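Local coordinates for protein pectate lyase/Amb allergen (Acidovorax citrulli, PDB 4HWV) that probably cleaves pectate, a plant cell-wall polysaccharide, by calcium-dependent elimination, at residues 27-33 against 235-239; 197-201 against 480-484; 367-373 against 398-404; 374-380 against 419-425. One frame throughout, in Å; residues are numbered along the deposited sequence. Where two conformers were deposited one is given.

All four contacts belong to a right-handed parallel beta-helix. Contacts 1 and 2 touch, although their centres lie 19 Å apart: strands 237-240 and 192-198 are neighbours, and each has a loop from near one chain end laid against it. Contacts 3 and 4 join successive coils further along the helix; their centres are 10 Å apart, and Leu371 packs on the Thr423 carbonyl. Contact 3 lies on the opposite side of the chain's centre from contact 2, their centres about 31 Å apart. Along the chain, contact 1 closes before 3 and 4 open, while both of these fall inside the loop closed by contact 2. Local coil stacking thus combines with loops near the two chain ends that lie against the beta-helix.

Contact 1 (27-33 against 235-239); sequences ASHGTPT and SHVWI
With CG anti to its carbonyl carbon (chi1 -74°) and the imidazole plane turned square to the CA-CB-CG plane (chi2 90°), His236 reaches into the curl formed by residues 27-33. Thr33, whose OG1 likewise stands anti to the carbonyl carbon, brings its hydroxyl to 3.2 Å from CB of His236, while its methyl CG2 lies against CB of Trp238 at 4.0 Å. Backbone oxygens of the curl line one face and the edge of the imidazole. NE2 of His236 donates to His29 O at 2.7 Å with an N-H...O angle of 170°; that oxygen lies in the ring plane and receives the proton nearly along the C=O axis, which, with the stacked Tyr289 of the next coil, helps to set the rotation of the ring. Thr31 O sits over one face, 3.0 Å from CD2 of His236, too poorly angled to share the NE2 proton. Ala27 O stands at the ring edge, 3.4 Å from CD2. Its hydrogen bonds come from Thr33 instead, one from the backbone N and one from OG1 at 2.7 Å, so the two ends of the curl are tied together beside the imidazole. Further along the strand, CB of Ala27 rests on Val237 O at 3.4 Å. The imidazole of His29 is engaged through ND1 by Phe459 O. The chain turns a corner at 235 and 236, where the backbone of His236 has positive phi. An N-terminal loop is thereby fitted over a turn between two sheets of the right-handed parallel beta-helix typical of pectate lyases.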
loop_
_atom_site.group_PDB
_atom_site.type_symbol
_atom_site.label_atom_id
_atom_site.label_comp_id
_atom_site.label_asym_id
_atom_site.label_seq_id
_atom_site.Cartn_x
_atom_site.Cartn_y
_atom_site.Cartn_z
ATOM N N ALA A 27 9.171 -10.563 -29.788
ATOM C CA ALA A 27 8.249 -11.695 -29.617
ATOM C C ALA A 27 7.555 -12.090 -30.931
ATOM O O ALA A 27 6.999 -13.187 -31.040
ATOM C CB ALA A 27 7.206 -11.400 -28.554
ATOM N N SER A 28 7.550 -11.191 -31.914
ATOM C CA SER A 28 6.926 -11.478 -33.210
ATOM C C SER A 28 7.918 -12.020 -34.240
ATOM O O SER A 28 7.523 -12.372 -35.350
ATOM C CB SER A 28 6.228 -10.231 -33.747
ATOM O OG SER A 28 7.145 -9.271 -34.262
ATOM N N HIS A 29 9.198 -12.098 -33.885
ATOM C CA HIS A 29 10.215 -12.505 -34.843
ATOM C C HIS A 29 10.355 -14.019 -34.848
ATOM O O HIS A 29 10.272 -14.635 -33.804
ATOM C CB HIS A 29 11.546 -11.857 -34.463
ATOM C CG HIS A 29 12.654 -12.216 -35.398
ATOM N ND1 HIS A 29 12.899 -11.530 -36.571
ATOM C CD2 HIS A 29 13.539 -13.241 -35.368
ATOM C CE1 HIS A 29 13.904 -12.107 -37.207
ATOM N NE2 HIS A 29 14.308 -13.149 -36.502
ATOM N N GLY A 30 10.561 -14.623 -36.012
ATOM C CA GLY A 30 10.621 -16.076 -36.094
ATOM C C GLY A 30 9.228 -16.670 -36.001
ATOM O O GLY A 30 8.296 -16.172 -36.626
ATOM N N THR A 31 9.075 -17.752 -35.248
ATOM C CA THR A 31 7.747 -18.318 -35.027
ATOM C C THR A 31 6.976 -17.353 -34.110
ATOM O O THR A 31 7.325 -17.183 -32.958
ATOM C CB THR A 31 7.837 -19.722 -34.373
ATOM O OG1 THR A 31 8.644 -20.582 -35.186
ATOM C CG2 THR A 31 6.454 -20.336 -34.202
ATOM N N PRO A 32 5.930 -16.707 -34.628
ATOM C CA PRO A 32 5.309 -15.621 -33.858
ATOM C C PRO A 32 4.685 -16.127 -32.560
ATOM O O PRO A 32 4.222 -17.262 -32.486
ATOM C CB PRO A 32 4.242 -15.076 -34.815
ATOM C CG PRO A 32 4.633 -15.587 -36.177
ATOM C CD PRO A 32 5.253 -16.931 -35.915
ATOM N N THR A 33 4.699 -15.292 -31.532
ATOM C CA THR A 33 4.123 -15.663 -30.241
ATOM C C THR A 33 2.604 -15.634 -30.326
ATOM O O THR A 33 2.026 -14.630 -30.771
ATOM C CB THR A 33 4.587 -14.680 -29.149
ATOM O OG1 THR A 33 6.007 -14.754 -29.034
ATOM C CG2 THR A 33 3.986 -15.046 -27.806
ATOM N N SER A 235 11.330 -18.754 -24.437
ATOM C CA SER A 235 11.485 -18.002 -25.678
ATOM C C SER A 235 10.096 -17.654 -26.198
ATOM O O SER A 235 9.194 -18.493 -26.112
ATOM C CB SER A 235 12.182 -18.869 -26.725
ATOM O OG SER A 235 12.278 -18.199 -27.970
ATOM N N HIS A 236 9.932 -16.464 -26.777
ATOM C CA HIS A 236 8.660 -16.038 -27.404
ATOM C C HIS A 236 7.574 -15.776 -26.370
ATOM O O HIS A 236 6.715 -16.621 -26.089
ATOM C CB HIS A 236 8.229 -16.978 -28.531
ATOM C CG HIS A 236 9.046 -16.799 -29.759
ATOM N ND1 HIS A 236 10.202 -17.506 -29.992
ATOM C CD2 HIS A 236 8.924 -15.930 -30.785
ATOM C CE1 HIS A 236 10.725 -17.124 -31.143
ATOM N NE2 HIS A 236 9.977 -16.158 -31.638
ATOM N N VAL A 237 7.683 -14.591 -25.777
ATOM C CA VAL A 237 6.882 -14.201 -24.627
ATOM C C VAL A 237 6.356 -12.796 -24.872
ATOM O O VAL A 237 7.142 -11.888 -25.158
ATOM C CB VAL A 237 7.729 -14.217 -23.319
ATOM C CG1 VAL A 237 6.911 -13.713 -22.144
ATOM C CG2 VAL A 237 8.272 -15.624 -23.029
ATOM N N TRP A 238 5.040 -12.631 -24.762
ATOM C CA TRP A 238 4.400 -11.348 -24.988
ATOM C C TRP A 238 3.638 -10.955 -23.720
ATOM O O TRP A 238 2.681 -11.641 -23.309
ATOM C CB TRP A 238 3.444 -11.433 -26.185
ATOM C CG TRP A 238 2.826 -10.106 -26.563
ATOM C CD1 TRP A 238 3.428 -8.872 -26.551
ATOM C CD2 TRP A 238 1.472 -9.890 -26.995
ATOM N NE1 TRP A 238 2.538 -7.912 -26.971
ATOM C CE2 TRP A 238 1.330 -8.507 -27.253
ATOM C CE3 TRP A 238 0.361 -10.738 -27.204
ATOM C CZ2 TRP A 238 0.117 -7.943 -27.674
ATOM C CZ3 TRP A 238 -0.836 -10.169 -27.639
ATOM C CH2 TRP A 238 -0.952 -8.792 -27.848
ATOM N N ILE A 239 4.104 -9.873 -23.097
ATOM C CA ILE A 239 3.537 -9.377 -21.854
ATOM C C ILE A 239 2.933 -8.029 -22.198
ATOM O O ILE A 239 3.655 -7.051 -22.425
ATOM C CB ILE A 239 4.647 -9.245 -20.784
ATOM C CG1 ILE A 239 5.197 -10.640 -20.456
ATOM C CG2 ILE A 239 4.142 -8.498 -19.553
ATOM C CD1 ILE A 239 6.542 -10.610 -19.732
#

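Contact 2 (197-201 against 480-484); sequences IRNIT and AGKLE
Asn199, Leu483 and Ala480 bury the most surface here, where the C-terminal loop after helix 470-477 folds over a tight turn of the parallel beta-helix. Asn199 adopts a left-handed backbone conformation between strands 192-198 and 201-203. Asn242 of the next coil bonds across this turn to Ile197 O and Ile200 N, consistent with the asparagine ladder of pectate lyases. With CG anti to the backbone N (chi1 -159°), the Asn199 amide projects toward the loop. ND2 serves the coils of the beta-helix, donating to Gly171 O and Gly173 O, while OD1 faces the terminal loop and accepts from Gly481 N at 2.9 Å, with the donor tilted 18° from the carbonyl plane. The two ends of one amide thus join coil and loop. The carboxylate of Glu484 lies obliquely near the ND2 end, its plane 59° from the amide; its oxygens are held by backbone N-H groups of Gly16, Ile18 and Gly173. Leu483 crosses Arg198 at about a right angle and lays CD1 over one face of the guanidinium, 3.5 Å from NH2 and nearer the rim than the middle. The group so covered is fixed by a salt bridge from NE to Asp240 and a bond from NH1 to Asp19 O, so the methyl leaves its polar edges to those partners. Ala480 turns CB into the start of the next strand, 3.4 Å from OG1 of Thr201 and 3.7 Å from Ile200 O. A water completes the join, donating to OD1 of Asn199 at 2.8 Å and accepting from Lys482 N at 2.9 Å.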
loop_
_atom_site.group_PDB
_atom_site.type_symbol
_atom_site.label_atom_id
_atom_site.label_comp_id
_atom_site.label_asym_id
_atom_site.label_seq_id
_atom_site.Cartn_x
_atom_site.Cartn_y
_atom_site.Cartn_z
ATOM N N ILE A 197 0.700 -13.034 -21.783
ATOM C CA ILE A 197 0.154 -12.623 -20.492
ATOM C C ILE A 197 -0.453 -11.237 -20.678
ATOM O O ILE A 197 0.263 -10.310 -21.064
ATOM C CB ILE A 197 1.272 -12.585 -19.391
ATOM C CG1 ILE A 197 1.889 -13.987 -19.215
ATOM C CG2 ILE A 197 0.732 -12.056 -18.076
ATOM C CD1 ILE A 197 3.113 -14.023 -18.331
ATOM N N ARG A 198 -1.766 -11.094 -20.453
ATOM C CA ARG A 198 -2.450 -9.817 -20.698
ATOM C C ARG A 198 -3.516 -9.510 -19.658
ATOM O O ARG A 198 -4.153 -10.404 -19.117
ATOM C CB ARG A 198 -3.163 -9.803 -22.062
ATOM C CG ARG A 198 -2.301 -10.273 -23.211
ATOM C CD ARG A 198 -3.078 -10.231 -24.507
ATOM N NE ARG A 198 -3.197 -8.875 -25.047
ATOM C CZ ARG A 198 -3.944 -8.569 -26.097
ATOM N NH1 ARG A 198 -4.737 -9.489 -26.649
ATOM N NH2 ARG A 198 -3.914 -7.337 -26.579
ATOM N N ASN A 199 -3.721 -8.212 -19.425
ATOM C CA ASN A 199 -4.867 -7.708 -18.689
ATOM C C ASN A 199 -4.926 -8.121 -17.225
ATOM O O ASN A 199 -6.013 -8.219 -16.665
ATOM C CB ASN A 199 -6.183 -8.059 -19.389
ATOM C CG ASN A 199 -7.319 -7.153 -18.950
ATOM O OD1 ASN A 199 -7.107 -5.954 -18.758
ATOM N ND2 ASN A 199 -8.528 -7.711 -18.798
ATOM N N ILE A 200 -3.760 -8.286 -16.593
ATOM C CA ILE A 200 -3.688 -8.675 -15.182
ATOM C C ILE A 200 -2.951 -7.579 -14.422
ATOM O O ILE A 200 -1.991 -6.972 -14.929
ATOM C CB ILE A 200 -2.939 -10.020 -15.034
ATOM C CG1 ILE A 200 -3.744 -11.121 -15.718
ATOM C CG2 ILE A 200 -2.674 -10.378 -13.559
ATOM C CD1 ILE A 200 -2.925 -12.337 -16.094
ATOM N N THR A 201 -3.416 -7.303 -13.208
ATOM C CA THR A 201 -2.669 -6.450 -12.281
ATOM C C THR A 201 -1.869 -7.337 -11.329
ATOM O O THR A 201 -2.450 -8.097 -10.553
ATOM C CB THR A 201 -3.626 -5.525 -11.517
ATOM O OG1 THR A 201 -4.190 -4.616 -12.455
ATOM C CG2 THR A 201 -2.899 -4.709 -10.451
ATOM N N ALA A 480 -3.472 -2.778 -17.247
ATOM C CA ALA A 480 -4.644 -3.619 -17.084
ATOM C C ALA A 480 -5.924 -2.787 -17.044
ATOM O O ALA A 480 -5.896 -1.582 -16.760
ATOM C CB ALA A 480 -4.507 -4.451 -15.796
ATOM N N GLY A 481 -7.051 -3.435 -17.315
ATOM C CA GLY A 481 -8.334 -2.760 -17.205
ATOM C C GLY A 481 -8.676 -1.886 -18.403
ATOM O O GLY A 481 -9.572 -1.055 -18.302
ATOM N N LYS A 482 -7.985 -2.086 -19.531
ATOM C CA LYS A 482 -8.191 -1.275 -20.723
ATOM C C LYS A 482 -8.751 -2.097 -21.891
ATOM O O LYS A 482 -9.630 -1.647 -22.620
ATOM C CB LYS A 482 -6.865 -0.629 -21.136
ATOM C CG LYS A 482 -6.238 0.264 -20.093
ATOM C CD LYS A 482 -7.067 1.531 -19.866
ATOM C CE LYS A 482 -6.403 2.438 -18.850
ATOM N NZ LYS A 482 -7.218 3.634 -18.572
ATOM N N LEU A 483 -8.252 -3.314 -22.066
ATOM C CA LEU A 483 -8.674 -4.184 -23.165
ATOM C C LEU A 483 -10.112 -4.657 -23.069
ATOM O O LEU A 483 -10.744 -4.953 -24.100
ATOM C CB LEU A 483 -7.771 -5.414 -23.238
ATOM C CG LEU A 483 -6.350 -5.165 -23.755
ATOM C CD1 LEU A 483 -5.529 -6.431 -23.602
ATOM C CD2 LEU A 483 -6.386 -4.752 -25.232
ATOM N N GLU A 484 -10.606 -4.798 -21.838
ATOM C CA GLU A 484 -11.960 -5.290 -21.613
ATOM C C GLU A 484 -12.749 -4.334 -20.743
ATOM O O GLU A 484 -12.181 -3.626 -19.900
ATOM C CB GLU A 484 -11.935 -6.672 -20.936
ATOM C CG GLU A 484 -11.355 -7.781 -21.790
ATOM C CD GLU A 484 -11.544 -9.173 -21.187
ATOM O OE1 GLU A 484 -11.952 -9.296 -20.004
ATOM O OE2 GLU A 484 -11.299 -10.149 -21.915
HETATM O O HOH W 1 -5.947 -4.008 -20.362
#

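Contact 3 (367-373 against 398-404)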
loop_
_atom_site.group_PDB
_atom_site.type_symbol
_atom_site.label_atom_id
_atom_site.label_comp_id
_atom_site.label_asym_id
_atom_site.label_seq_id
_atom_site.Cartn_x
_atom_site.Cartn_y
_atom_site.Cartn_z
ATOM N N ALA A 367 18.334 5.879 -11.626
ATOM C CA ALA A 367 18.878 5.653 -12.969
ATOM C C ALA A 367 17.753 5.226 -13.886
ATOM O O ALA A 367 16.745 4.658 -13.431
ATOM C CB ALA A 367 19.968 4.581 -12.945
ATOM N N GLY A 368 17.961 5.465 -15.175
ATOM C CA GLY A 368 17.011 5.072 -16.198
ATOM C C GLY A 368 17.469 3.815 -16.909
ATOM O O GLY A 368 17.378 2.707 -16.363
ATOM N N MET A 369 17.959 3.992 -18.134
ATOM C CA MET A 369 18.504 2.906 -18.943
ATOM C C MET A 369 19.976 2.737 -18.617
ATOM O O MET A 369 20.713 3.723 -18.536
ATOM C CB MET A 369 18.417 3.266 -20.426
ATOM C CG MET A 369 17.056 3.602 -20.913
ATOM S SD MET A 369 17.189 4.052 -22.644
ATOM C CE MET A 369 15.592 4.863 -22.776
ATOM N N THR A 370 20.411 1.496 -18.446
ATOM C CA THR A 370 21.835 1.232 -18.239
ATOM C C THR A 370 22.351 0.316 -19.331
ATOM O O THR A 370 21.843 -0.795 -19.522
ATOM C CB THR A 370 22.098 0.578 -16.874
ATOM O OG1 THR A 370 21.695 1.482 -15.841
ATOM C CG2 THR A 370 23.573 0.233 -16.716
ATOM N N LEU A 371 23.345 0.801 -20.068
ATOM C CA LEU A 371 24.119 -0.061 -20.964
ATOM C C LEU A 371 25.086 -0.870 -20.113
ATOM O O LEU A 371 26.127 -0.363 -19.701
ATOM C CB LEU A 371 24.895 0.765 -21.999
ATOM C CG LEU A 371 25.855 -0.025 -22.895
ATOM C CD1 LEU A 371 25.131 -1.092 -23.684
ATOM C CD2 LEU A 371 26.611 0.926 -23.831
ATOM N N GLY A 372 24.716 -2.108 -19.813
ATOM C CA GLY A 372 25.600 -3.019 -19.127
ATOM C C GLY A 372 26.427 -3.852 -20.079
ATOM O O GLY A 372 26.474 -3.610 -21.292
ATOM N N GLN A 373 27.086 -4.848 -19.503
ATOM C CA GLN A 373 28.127 -5.584 -20.208
ATOM C C GLN A 373 27.617 -6.226 -21.484
ATOM O O GLN A 373 26.753 -7.097 -21.422
ATOM C CB GLN A 373 28.689 -6.668 -19.302
ATOM C CG GLN A 373 29.958 -7.298 -19.866
ATOM C CD GLN A 373 31.087 -6.318 -19.987
ATOM O OE1 GLN A 373 31.264 -5.452 -19.131
ATOM N NE2 GLN A 373 31.869 -6.447 -21.057
ATOM N N VAL A 398 19.476 9.812 -17.011
ATOM C CA VAL A 398 18.528 8.960 -17.729
ATOM C C VAL A 398 19.186 7.766 -18.420
ATOM O O VAL A 398 18.550 6.735 -18.622
ATOM C CB VAL A 398 17.694 9.805 -18.729
ATOM C CG1 VAL A 398 16.694 8.953 -19.518
ATOM C CG2 VAL A 398 16.973 10.916 -17.976
ATOM N N ALA A 399 20.464 7.893 -18.766
ATOM C CA ALA A 399 21.199 6.757 -19.308
ATOM C C ALA A 399 22.606 6.749 -18.754
ATOM O O ALA A 399 23.230 7.801 -18.619
ATOM C CB ALA A 399 21.236 6.804 -20.825
ATOM N N ASN A 400 23.110 5.556 -18.470
ATOM C CA ASN A 400 24.494 5.376 -18.016
ATOM C C ASN A 400 25.040 4.052 -18.535
ATOM O O ASN A 400 24.339 3.326 -19.234
ATOM C CB ASN A 400 24.625 5.521 -16.487
ATOM C CG ASN A 400 23.861 4.461 -15.721
ATOM O OD1 ASN A 400 23.123 3.686 -16.287
ATOM N ND2 ASN A 400 23.994 4.476 -14.410
ATOM N N ALA A 401 26.281 3.735 -18.191
ATOM C CA ALA A 401 26.940 2.532 -18.691
ATOM C C ALA A 401 27.704 1.837 -17.579
ATOM O O ALA A 401 28.229 2.491 -16.682
ATOM C CB ALA A 401 27.883 2.878 -19.827
ATOM N N ARG A 402 27.750 0.508 -17.653
ATOM C CA ARG A 402 28.484 -0.331 -16.713
ATOM C C ARG A 402 29.201 -1.409 -17.521
ATOM O O ARG A 402 28.629 -2.481 -17.792
ATOM C CB ARG A 402 27.526 -0.972 -15.703
ATOM C CG ARG A 402 26.807 0.023 -14.827
ATOM C CD ARG A 402 27.768 0.703 -13.896
ATOM N NE ARG A 402 27.092 1.592 -12.953
ATOM C CZ ARG A 402 26.986 2.917 -13.099
ATOM N NH1 ARG A 402 27.468 3.537 -14.177
ATOM N NH2 ARG A 402 26.379 3.635 -12.161
ATOM N N ILE A 403 30.438 -1.128 -17.927
ATOM C CA ILE A 403 31.160 -1.989 -18.862
ATOM C C ILE A 403 32.582 -2.220 -18.366
ATOM O O ILE A 403 33.220 -1.290 -17.829
ATOM C CB ILE A 403 31.280 -1.359 -20.286
ATOM C CG1 ILE A 403 29.922 -0.964 -20.868
ATOM C CG2 ILE A 403 32.041 -2.295 -21.273
ATOM C CD1 ILE A 403 30.045 0.035 -21.999
ATOM N N SER A 404 33.067 -3.449 -18.569
ATOM C CA SER A 404 34.442 -3.868 -18.264
ATOM C C SER A 404 35.098 -4.468 -19.506
ATOM O O SER A 404 34.563 -5.413 -20.085
ATOM C CB SER A 404 34.410 -4.958 -17.178
ATOM O OG SER A 404 35.647 -5.675 -17.116
HETATM O O HOH W 2 27.152 -4.541 -16.487
HETATM O O HOH W 3 30.687 -4.547 -16.386
#
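The flat amide of Gln373 meets the backbone of Ser404 through both polar atoms, where two successive coils of the parallel beta-helix pair: OE1 accepts from Ser404 N at 2.8 Å, in the carbonyl plane and on a lone pair, and NE2 gives a weak bond to Ser404 O. Ile403 CG2 flanks the same amide at 3.9 Å from OE1. The guanidinium of Arg402 folds back instead, its NH1 donating in the group's own plane to Ala401 O. These ends close a pair of parallel strands, 369-371 and 399-401. Four backbone bonds run between them in regular register, from Val398 O to Arg402 N. Thr370 and Asn400 share one face of the sheet, where CG2 of Thr370 touches CG of Arg402 at 3.8 Å. Met369, Leu371, Ala399 and Ala401 share the other; there helix 438-445 packs on Leu371 and Ala399 through Val442. Leu371, with CG anti to the backbone N (chi1 174°), brings CD2 to 4.0 Å from CD1 of Ile403. Ser404 then takes the N-cap position of helix 405-414, its OG bonding weakly to Ala406 N. Where the strands part, a water accepts from Gln373 N at 3.0 Å and donates to Arg402 O at 2.9 Å.

Contact 4 (374-380 against 419-425)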
loop_
_atom_site.group_PDB
_atom_site.type_symbol
_atom_site.label_atom_id
_atom_site.label_comp_id
_atom_site.label_asym_id
_atom_site.label_seq_id
_atom_site.Cartn_x
_atom_site.Cartn_y
_atom_site.Cartn_z
ATOM N N SER A 374 28.154 -5.790 -22.626
ATOM C CA SER A 374 27.811 -6.338 -23.951
ATOM C C SER A 374 26.341 -6.146 -24.327
ATOM O O SER A 374 25.838 -6.780 -25.250
ATOM C CB SER A 374 28.211 -7.808 -24.087
ATOM O OG SER A 374 29.617 -7.963 -23.971
ATOM N N GLY A 375 25.650 -5.252 -23.627
ATOM C CA GLY A 375 24.299 -4.897 -24.016
ATOM C C GLY A 375 24.308 -4.129 -25.327
ATOM O O GLY A 375 25.292 -3.489 -25.694
ATOM N N LYS A 376 23.189 -4.182 -26.032
ATOM C CA LYS A 376 23.054 -3.464 -27.294
ATOM C C LYS A 376 21.687 -2.793 -27.273
ATOM O O LYS A 376 20.657 -3.405 -27.589
ATOM C CB LYS A 376 23.247 -4.416 -28.477
ATOM C CG LYS A 376 24.649 -5.054 -28.477
ATOM C CD LYS A 376 24.854 -6.085 -29.559
ATOM C CE LYS A 376 26.167 -6.827 -29.300
ATOM N NZ LYS A 376 26.111 -7.582 -28.001
ATOM N N VAL A 377 21.690 -1.543 -26.835
ATOM C CA VAL A 377 20.465 -0.818 -26.514
ATOM C C VAL A 377 20.103 0.135 -27.640
ATOM O O VAL A 377 20.955 0.863 -28.161
ATOM C CB VAL A 377 20.624 -0.045 -25.182
ATOM C CG1 VAL A 377 19.401 0.797 -24.901
ATOM C CG2 VAL A 377 20.906 -1.018 -24.042
ATOM N N HIS A 378 18.832 0.110 -28.037
ATOM C CA HIS A 378 18.347 0.973 -29.117
ATOM C C HIS A 378 17.097 1.673 -28.583
ATOM O O HIS A 378 16.074 1.018 -28.356
ATOM C CB HIS A 378 17.999 0.114 -30.343
ATOM C CG HIS A 378 17.838 0.888 -31.613
ATOM N ND1 HIS A 378 18.878 1.077 -32.494
ATOM C CD2 HIS A 378 16.753 1.491 -32.168
ATOM C CE1 HIS A 378 18.451 1.785 -33.525
ATOM N NE2 HIS A 378 17.164 2.037 -33.359
ATOM N N ALA A 379 17.183 2.986 -28.379
ATOM C CA ALA A 379 16.112 3.740 -27.714
ATOM C C ALA A 379 15.548 4.791 -28.656
ATOM O O ALA A 379 16.290 5.632 -29.144
ATOM C CB ALA A 379 16.654 4.421 -26.458
ATOM N N GLU A 380 14.237 4.761 -28.887
ATOM C CA GLU A 380 13.619 5.705 -29.820
ATOM C C GLU A 380 12.349 6.329 -29.263
ATOM O O GLU A 380 11.452 5.616 -28.797
ATOM C CB GLU A 380 13.285 5.015 -31.150
ATOM C CG GLU A 380 14.528 4.617 -31.940
ATOM C CD GLU A 380 14.250 3.653 -33.068
ATOM O OE1 GLU A 380 13.484 2.695 -32.855
ATOM O OE2 GLU A 380 14.822 3.845 -34.159
ATOM N N GLU A 419 29.582 -9.609 -31.439
ATOM C CA GLU A 419 28.544 -10.021 -30.498
ATOM C C GLU A 419 28.859 -9.584 -29.071
ATOM O O GLU A 419 27.975 -9.541 -28.226
ATOM C CB GLU A 419 28.349 -11.529 -30.537
ATOM C CG GLU A 419 27.829 -12.050 -31.856
ATOM C CD GLU A 419 27.718 -13.561 -31.855
ATOM O OE1 GLU A 419 26.621 -14.081 -31.537
ATOM O OE2 GLU A 419 28.727 -14.232 -32.165
ATOM N N CYS A 420 30.122 -9.261 -28.802
ATOM C CA CYS A 420 30.528 -8.884 -27.456
ATOM C C CYS A 420 30.616 -7.375 -27.245
ATOM O O CYS A 420 30.895 -6.915 -26.143
ATOM C CB CYS A 420 31.832 -9.600 -27.089
ATOM S SG CYS A 420 31.593 -11.394 -27.115
ATOM N N ALA A 421 30.363 -6.605 -28.297
ATOM C CA ALA A 421 30.371 -5.162 -28.163
ATOM C C ALA A 421 29.250 -4.690 -27.235
ATOM O O ALA A 421 28.207 -5.338 -27.129
ATOM C CB ALA A 421 30.234 -4.503 -29.540
ATOM N N SER A 422 29.483 -3.556 -26.576
ATOM C CA SER A 422 28.488 -2.873 -25.764
ATOM C C SER A 422 28.130 -1.617 -26.530
ATOM O O SER A 422 28.985 -0.747 -26.706
ATOM C CB SER A 422 29.072 -2.472 -24.408
ATOM O OG SER A 422 29.547 -3.594 -23.681
ATOM N N THR A 423 26.890 -1.512 -27.002
ATOM C CA THR A 423 26.522 -0.406 -27.882
ATOM C C THR A 423 25.225 0.270 -27.456
ATOM O O THR A 423 24.349 -0.349 -26.845
ATOM C CB THR A 423 26.412 -0.856 -29.362
ATOM O OG1 THR A 423 25.248 -1.671 -29.543
ATOM C CG2 THR A 423 27.641 -1.647 -29.787
ATOM N N PHE A 424 25.125 1.554 -27.763
ATOM C CA PHE A 424 23.950 2.337 -27.387
ATOM C C PHE A 424 23.584 3.299 -28.506
ATOM O O PHE A 424 24.444 4.002 -29.044
ATOM C CB PHE A 424 24.219 3.104 -26.082
ATOM C CG PHE A 424 23.023 3.878 -25.570
ATOM C CD1 PHE A 424 22.741 5.158 -26.043
ATOM C CD2 PHE A 424 22.197 3.339 -24.596
ATOM C CE1 PHE A 424 21.636 5.870 -25.554
ATOM C CE2 PHE A 424 21.102 4.037 -24.114
ATOM C CZ PHE A 424 20.816 5.301 -24.601
ATOM N N TYR A 425 22.303 3.325 -28.860
ATOM C CA TYR A 425 21.762 4.263 -29.827
ATOM C C TYR A 425 20.539 4.915 -29.214
ATOM O O TYR A 425 19.716 4.244 -28.607
ATOM C CB TYR A 425 21.350 3.529 -31.106
ATOM C CG TYR A 425 20.600 4.389 -32.102
ATOM C CD1 TYR A 425 19.209 4.502 -32.052
ATOM C CD2 TYR A 425 21.275 5.064 -33.113
ATOM C CE1 TYR A 425 18.513 5.285 -32.962
ATOM C CE2 TYR A 425 20.585 5.839 -34.035
ATOM C CZ TYR A 425 19.202 5.945 -33.955
ATOM O OH TYR A 425 18.514 6.712 -34.875
HETATM O O HOH W 4 22.697 -0.582 -29.932
HETATM O O HOH W 5 15.818 6.176 -34.994
#
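Two neighbouring coils of the parallel beta-helix pair here, strand 376-380 against strand 423-425, running within 3° of parallel. Lys376, Val377 and His378 stand in register with Thr423, Phe424 and Tyr425, and four backbone bonds link the strands from Gly375 O to Ala379 N. On one face Val377 sets CG1 against CE2 of Phe424 at 3.7 Å; helix 438-445 and Leu371 pack against the Phe424 side chain. On the other face the rings of His378 and Tyr425 form an offset stack, centroids 4.3 Å apart and planes at 11°. Both rings leave with CG anti to the backbone N (chi1 -165° for His378), which lays the side chains side by side and pointing the same way. Glu380 sits at the end of the stack: its OE2 receives a weak bond from His378 NE2, a water joins the same oxygen to Tyr425 OH, and OE1 is engaged by Tyr462 OH and His347 NE2. At the N-terminal end, Lys376 NZ gathers backbone carbonyls, with Glu419 O at 2.7 Å, Ser374 O at 2.9 Å and a weak bond to Ala421 O at 3.2 Å. It meets Glu419 O from above the carbonyl plane, its chain bending at the last torsion to get there. Ser374 grips the same turn twice, donating from OG to Cys420 O at 2.7 Å and from N to Ser422 OG at 2.8 Å. Cys420 is also tied to Cys411 by a disulfide. Parallel in-register pairing of successive coils, with side chains stacked in rows, is characteristic of the pectate lyase beta-helix.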